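PDB 3FLJ: SnoaL-like domain-containing protein from Silicibacter pomeroyi, which is of unknown function but adopts a cystatin-like, SnoaL-type fold, a curved sheet with helices packed against it that often encloses a ligand pocket. Local coordinates for residues Ile39-Phe49 against Thr59-Gly69. Sequence-based numbering, arbitrary orientation.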
ATOM      1  N   ILE A  39      -4.817 -21.370  -1.449  1.00 55.42           N
ATOM      2  CA  ILE A  39      -5.332 -20.014  -1.719  1.00 54.32           C
ATOM      3  C   ILE A  39      -6.778 -20.065  -2.268  1.00 52.71           C
ATOM      4  O   ILE A  39      -7.605 -19.283  -1.807  1.00 51.53           O
ATOM      5  CB  ILE A  39      -4.392 -19.216  -2.702  1.00 54.65           C
ATOM      6  CG1 ILE A  39      -3.021 -18.935  -2.057  1.00 56.10           C
ATOM      7  CG2 ILE A  39      -5.016 -17.881  -3.106  1.00 55.02           C
ATOM      8  CD1 ILE A  39      -1.909 -18.574  -3.049  1.00 54.70           C
ATOM      9  N   HIS A  40      -7.040 -20.998  -3.209  1.00 52.07           N
ATOM     10  CA  HIS A  40      -8.342 -21.161  -3.883  0.50 51.27           C
ATOM     11  C   HIS A  40      -9.559 -21.123  -2.926  1.00 50.73           C
ATOM     12  O   HIS A  40     -10.524 -20.393  -3.190  1.00 49.59           O
ATOM     13  CB  HIS A  40      -8.332 -22.466  -4.707  0.50 51.09           C
ATOM     14  CG  HIS A  40      -9.411 -22.560  -5.734  0.50 49.40           C
ATOM     15  ND1 HIS A  40     -10.655 -23.080  -5.461  0.50 51.32           N
ATOM     16  CD2 HIS A  40      -9.415 -22.244  -7.049  0.50 49.33           C
ATOM     17  CE1 HIS A  40     -11.387 -23.067  -6.561  0.50 50.72           C
ATOM     18  NE2 HIS A  40     -10.658 -22.563  -7.538  0.50 48.89           N
ATOM     19  N   ALA A  41      -9.485 -21.892  -1.833  1.00 49.84           N
ATOM     20  CA  ALA A  41     -10.575 -21.996  -0.830  1.00 49.72           C
ATOM     21  C   ALA A  41     -10.978 -20.703  -0.099  1.00 48.93           C
ATOM     22  O   ALA A  41     -12.102 -20.607   0.404  1.00 49.19           O
ATOM     23  CB  ALA A  41     -10.267 -23.110   0.193  1.00 50.32           C
ATOM     24  N   LEU A  42     -10.069 -19.734  -0.041  1.00 48.53           N
ATOM     25  CA  LEU A  42     -10.330 -18.427   0.587  1.00 48.25           C
ATOM     26  C   LEU A  42     -10.932 -17.363  -0.348  1.00 46.97           C
ATOM     27  O   LEU A  42     -11.360 -16.310   0.138  1.00 45.50           O
ATOM     28  CB  LEU A  42      -9.025 -17.885   1.190  1.00 49.21           C
ATOM     29  CG  LEU A  42      -8.295 -18.827   2.172  1.00 50.19           C
ATOM     30  CD1 LEU A  42      -7.098 -18.111   2.760  1.00 52.75           C
ATOM     31  CD2 LEU A  42      -9.201 -19.354   3.283  1.00 51.93           C
ATOM     32  N   LEU A  43     -11.021 -17.655  -1.651  1.00 46.13           N
ATOM     33  CA  LEU A  43     -11.432 -16.675  -2.660  1.00 45.77           C
ATOM     34  C   LEU A  43     -12.885 -16.827  -3.052  1.00 44.53           C
ATOM     35  O   LEU A  43     -13.356 -17.944  -3.219  1.00 43.48           O
ATOM     36  CB  LEU A  43     -10.571 -16.832  -3.921  1.00 45.05           C
ATOM     37  CG  LEU A  43      -9.047 -16.780  -3.786  1.00 44.23           C
ATOM     38  CD1 LEU A  43      -8.364 -17.021  -5.155  1.00 42.35           C
ATOM     39  CD2 LEU A  43      -8.562 -15.487  -3.159  1.00 38.59           C
ATOM     40  N   ALA A  44     -13.584 -15.704  -3.233  1.00 43.87           N
ATOM     41  CA  ALA A  44     -14.959 -15.723  -3.754  1.00 44.45           C
ATOM     42  C   ALA A  44     -14.898 -16.213  -5.218  1.00 44.87           C
ATOM     43  O   ALA A  44     -13.867 -16.024  -5.910  1.00 44.32           O
ATOM     44  CB  ALA A  44     -15.602 -14.331  -3.671  1.00 43.04           C
ATOM     45  N   GLU A  45     -15.980 -16.854  -5.676  1.00 45.14           N
ATOM     46  CA  GLU A  45     -16.046 -17.388  -7.052  0.50 45.34           C
ATOM     47  C   GLU A  45     -15.686 -16.330  -8.114  1.00 45.09           C
ATOM     48  O   GLU A  45     -14.949 -16.637  -9.059  1.00 44.70           O
ATOM     49  CB  GLU A  45     -17.417 -18.019  -7.323  0.50 45.44           C
ATOM     50  CG  GLU A  45     -17.502 -18.811  -8.626  0.50 46.07           C
ATOM     51  CD  GLU A  45     -18.731 -19.713  -8.717  0.50 46.75           C
ATOM     52  OE1 GLU A  45     -19.108 -20.357  -7.705  0.50 51.34           O
ATOM     53  OE2 GLU A  45     -19.302 -19.809  -9.824  0.50 51.46           O
ATOM     54  N   ASP A  46     -16.150 -15.091  -7.900  1.00 45.13           N
ATOM     55  CA  ASP A  46     -15.916 -13.926  -8.772  1.00 45.29           C
ATOM     56  C   ASP A  46     -14.936 -12.900  -8.148  1.00 44.70           C
ATOM     57  O   ASP A  46     -15.079 -11.681  -8.359  1.00 43.51           O
ATOM     58  CB  ASP A  46     -17.279 -13.277  -9.133  1.00 46.27           C
ATOM     59  CG  ASP A  46     -18.092 -12.789  -7.898  1.00 51.99           C
ATOM     60  OD1 ASP A  46     -17.675 -12.992  -6.720  1.00 52.63           O
ATOM     61  OD2 ASP A  46     -19.188 -12.224  -8.126  1.00 58.97           O
ATOM     62  N   VAL A  47     -13.946 -13.397  -7.383  1.00 43.79           N
ATOM     63  CA  VAL A  47     -12.922 -12.548  -6.738  1.00 43.50           C
ATOM     64  C   VAL A  47     -12.205 -11.655  -7.772  1.00 43.02           C
ATOM     65  O   VAL A  47     -11.962 -12.099  -8.889  1.00 41.48           O
ATOM     66  CB  VAL A  47     -11.847 -13.386  -5.950  1.00 43.92           C
ATOM     67  CG1 VAL A  47     -11.106 -14.380  -6.874  1.00 40.99           C
ATOM     68  CG2 VAL A  47     -10.847 -12.463  -5.200  1.00 41.53           C
ATOM     69  N   ARG A  48     -11.940 -10.410  -7.388  1.00 43.94           N
ATOM     70  CA  ARG A  48     -11.235  -9.421  -8.200  1.00 44.59           C
ATOM     71  C   ARG A  48      -9.861  -9.208  -7.570  1.00 43.98           C
ATOM     72  O   ARG A  48      -9.783  -8.859  -6.392  1.00 43.82           O
ATOM     73  CB  ARG A  48     -12.022  -8.121  -8.227  1.00 44.89           C
ATOM     74  CG  ARG A  48     -13.341  -8.253  -8.960  1.00 47.78           C
ATOM     75  CD  ARG A  48     -14.182  -6.992  -8.928  1.00 49.19           C
ATOM     76  NE  ARG A  48     -14.788  -6.680  -7.618  1.00 59.54           N
ATOM     77  CZ  ARG A  48     -15.834  -7.311  -7.038  1.00 62.12           C
ATOM     78  NH1 ARG A  48     -16.459  -8.348  -7.603  1.00 66.78           N
ATOM     79  NH2 ARG A  48     -16.276  -6.885  -5.852  1.00 62.12           N
ATOM     80  N   PHE A  49      -8.796  -9.482  -8.332  1.00 43.92           N
ATOM     81  CA  PHE A  49      -7.405  -9.266  -7.901  1.00 43.70           C
ATOM     82  C   PHE A  49      -6.820  -8.109  -8.722  1.00 43.53           C
ATOM     83  O   PHE A  49      -6.835  -8.176  -9.947  1.00 43.76           O
ATOM     84  CB  PHE A  49      -6.556 -10.521  -8.029  1.00 43.78           C
ATOM     85  CG  PHE A  49      -5.105 -10.294  -7.701  1.00 44.69           C
ATOM     86  CD1 PHE A  49      -4.704 -10.079  -6.375  1.00 46.42           C
ATOM     87  CD2 PHE A  49      -4.140 -10.256  -8.715  1.00 46.91           C
ATOM     88  CE1 PHE A  49      -3.353  -9.837  -6.051  1.00 43.90           C
ATOM     89  CE2 PHE A  49      -2.777 -10.009  -8.417  1.00 46.91           C
ATOM     90  CZ  PHE A  49      -2.378  -9.804  -7.079  1.00 46.03           C
ATOM     91  N   THR A  59     -10.167 -11.505 -12.703  1.00 43.63           N
ATOM     92  CA  THR A  59     -11.445 -11.923 -12.119  1.00 43.56           C
ATOM     93  C   THR A  59     -11.616 -13.444 -12.199  1.00 43.46           C
ATOM     94  O   THR A  59     -11.389 -14.033 -13.252  1.00 42.22           O
ATOM     95  CB  THR A  59     -12.627 -11.203 -12.800  1.00 44.95           C
ATOM     96  OG1 THR A  59     -12.444  -9.784 -12.683  1.00 43.88           O
ATOM     97  CG2 THR A  59     -13.976 -11.599 -12.148  1.00 44.29           C
ATOM     98  N   GLY A  60     -12.008 -14.058 -11.079  1.00 43.84           N
ATOM     99  CA  GLY A  60     -12.268 -15.507 -10.986  1.00 44.17           C
ATOM    100  C   GLY A  60     -11.297 -16.214 -10.060  1.00 44.10           C
ATOM    101  O   GLY A  60     -10.100 -15.945 -10.127  1.00 44.25           O
ATOM    102  N   ARG A  61     -11.816 -17.133  -9.239  1.00 44.83           N
ATOM    103  CA  ARG A  61     -10.985 -17.858  -8.268  0.50 46.36           C
ATOM    104  C   ARG A  61      -9.864 -18.683  -8.920  1.00 45.76           C
ATOM    105  O   ARG A  61      -8.752 -18.691  -8.393  1.00 45.95           O
ATOM    106  CB  ARG A  61     -11.809 -18.715  -7.282  0.50 46.12           C
ATOM    107  CG  ARG A  61     -12.698 -19.800  -7.888  0.50 47.75           C
ATOM    108  CD  ARG A  61     -13.085 -20.878  -6.863  0.50 49.76           C
ATOM    109  NE  ARG A  61     -13.932 -20.381  -5.770  0.50 55.08           N
ATOM    110  CZ  ARG A  61     -15.253 -20.578  -5.597  0.50 53.63           C
ATOM    111  NH1 ARG A  61     -16.009 -21.293  -6.448  0.50 54.19           N
ATOM    112  NH2 ARG A  61     -15.845 -20.032  -4.524  0.50 54.14           N
ATOM    113  N   ASP A  62     -10.140 -19.345 -10.051  1.00 45.98           N
ATOM    114  CA  ASP A  62      -9.106 -20.137 -10.760  1.00 46.23           C
ATOM    115  C   ASP A  62      -7.929 -19.277 -11.270  1.00 45.86           C
ATOM    116  O   ASP A  62      -6.782 -19.544 -10.891  1.00 45.51           O
ATOM    117  CB  ASP A  62      -9.704 -21.022 -11.868  1.00 47.78           C
ATOM    118  CG  ASP A  62     -10.526 -22.188 -11.339  1.00 51.22           C
ATOM    119  OD1 ASP A  62     -10.752 -22.312 -10.119  1.00 56.04           O
ATOM    120  OD2 ASP A  62     -10.970 -22.995 -12.182  1.00 55.65           O
ATOM    121  N   PRO A  63      -8.193 -18.260 -12.121  1.00 45.69           N
ATOM    122  CA  PRO A  63      -7.078 -17.398 -12.533  1.00 44.75           C
ATOM    123  C   PRO A  63      -6.383 -16.602 -11.399  1.00 44.42           C
ATOM    124  O   PRO A  63      -5.151 -16.475 -11.425  1.00 43.51           O
ATOM    125  CB  PRO A  63      -7.712 -16.468 -13.582  1.00 45.53           C
ATOM    126  CG  PRO A  63      -9.151 -16.576 -13.423  1.00 46.86           C
ATOM    127  CD  PRO A  63      -9.439 -17.910 -12.839  1.00 46.24           C
ATOM    128  N   VAL A  64      -7.150 -16.114 -10.417  1.00 43.59           N
ATOM    129  CA  VAL A  64      -6.575 -15.331  -9.297  1.00 43.87           C
ATOM    130  C   VAL A  64      -5.643 -16.184  -8.427  1.00 44.58           C
ATOM    131  O   VAL A  64      -4.562 -15.718  -8.062  1.00 45.53           O
ATOM    132  CB  VAL A  64      -7.663 -14.593  -8.478  1.00 42.65           C
ATOM    133  CG1 VAL A  64      -7.105 -14.003  -7.169  1.00 42.15           C
ATOM    134  CG2 VAL A  64      -8.303 -13.509  -9.356  1.00 41.02           C
ATOM    135  N   ALA A  65      -6.062 -17.413  -8.109  1.00 44.35           N
ATOM    136  CA  ALA A  65      -5.237 -18.348  -7.315  1.00 44.16           C
ATOM    137  C   ALA A  65      -3.896 -18.644  -8.030  1.00 44.33           C
ATOM    138  O   ALA A  65      -2.851 -18.686  -7.382  1.00 44.78           O
ATOM    139  CB  ALA A  65      -6.007 -19.650  -7.009  1.00 43.21           C
ATOM    140  N   ALA A  66      -3.954 -18.829  -9.355  1.00 43.87           N
ATOM    141  CA  ALA A  66      -2.766 -19.031 -10.208  1.00 43.43           C
ATOM    142  C   ALA A  66      -1.831 -17.828 -10.197  1.00 42.57           C
ATOM    143  O   ALA A  66      -0.621 -17.999 -10.065  1.00 43.26           O
ATOM    144  CB  ALA A  66      -3.171 -19.382 -11.646  1.00 43.69           C
ATOM    145  N   VAL A  67      -2.393 -16.623 -10.312  1.00 42.31           N
ATOM    146  CA  VAL A  67      -1.612 -15.382 -10.267  1.00 42.80           C
ATOM    147  C   VAL A  67      -0.945 -15.239  -8.898  1.00 43.45           C
ATOM    148  O   VAL A  67       0.256 -14.994  -8.834  1.00 44.33           O
ATOM    149  CB  VAL A  67      -2.458 -14.110 -10.645  1.00 43.22           C
ATOM    150  CG1 VAL A  67      -1.639 -12.823 -10.477  1.00 42.37           C
ATOM    151  CG2 VAL A  67      -2.946 -14.221 -12.078  1.00 42.26           C
ATOM    152  N   LEU A  68      -1.711 -15.437  -7.818  1.00 43.06           N
ATOM    153  CA  LEU A  68      -1.174 -15.343  -6.445  1.00 43.41           C
ATOM    154  C   LEU A  68      -0.078 -16.375  -6.158  1.00 44.36           C
ATOM    155  O   LEU A  68       0.887 -16.056  -5.448  1.00 46.06           O
ATOM    156  CB  LEU A  68      -2.293 -15.420  -5.395  1.00 44.11           C
ATOM    157  CG  LEU A  68      -3.238 -14.210  -5.342  1.00 43.56           C
ATOM    158  CD1 LEU A  68      -4.493 -14.548  -4.517  1.00 45.89           C
ATOM    159  CD2 LEU A  68      -2.525 -12.963  -4.769  1.00 45.31           C
ATOM    160  N   GLY A  69      -0.238 -17.586  -6.707  1.00 43.57           N
ATOM    161  CA  GLY A  69       0.785 -18.639  -6.652  1.00 44.51           C
ATOM    162  C   GLY A  69       2.107 -18.168  -7.256  1.00 44.74           C
ATOM    163  O   GLY A  69       3.159 -18.354  -6.638  1.00 44.30           O
TER
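Val47 O takes the backbone N-H of Gly60 at 2.9 Å, in the carbonyl plane and fairly straight (163° at the hydrogen), and the CA-H of Thr59 leans on the same oxygen. This double grip sits where a short strand pair, Arg48 opposite Thr59, gives way to helix 61-74 of the cystatin-like fold, with Gly60 as N-cap. One residue on, Arg61 N reaches Glu45 O at 3.2 Å from above the carbonyl plane, so the turn 44-47 is tied to the first turn of the helix. In the conformers given, Arg61 folds back over that turn: with CG between backbone N and carbonyl carbon (chi1 59°) and a bend at chi3, its guanidinium lays one face over Glu45 CA, while Leu43 O lies at its edge. Arg61 NH1 is then a long 3.5 Å from Glu45 OE1, a weak and doubtful salt bridge. His40 NE2, its placement approximate, points at Asp62 OD1 within the imidazole plane as a hydrogen-bond donor. Farther along the helix, past this polar first turn, apolar side chains take over. Val64 wedges between Leu43 CD1, Val47 CG1 and Phe49 CB, and Leu68 divides its branches, CD1 meeting Ile39 CG2 at 3.7 Å. Phe120 of strand 117-125 packs edge-to-face with Phe49, and an unidentified bound molecule, probably from the crystallisation liquor, lies near Leu68. With Phe49 CG opposite the backbone N (chi1 175°), the ring reaches the helix and meets its side chains at a slant, CE2 touching Val67 CG1 at 3.7 Å and CE1 touching Leu68 CD2 at 3.5 Å.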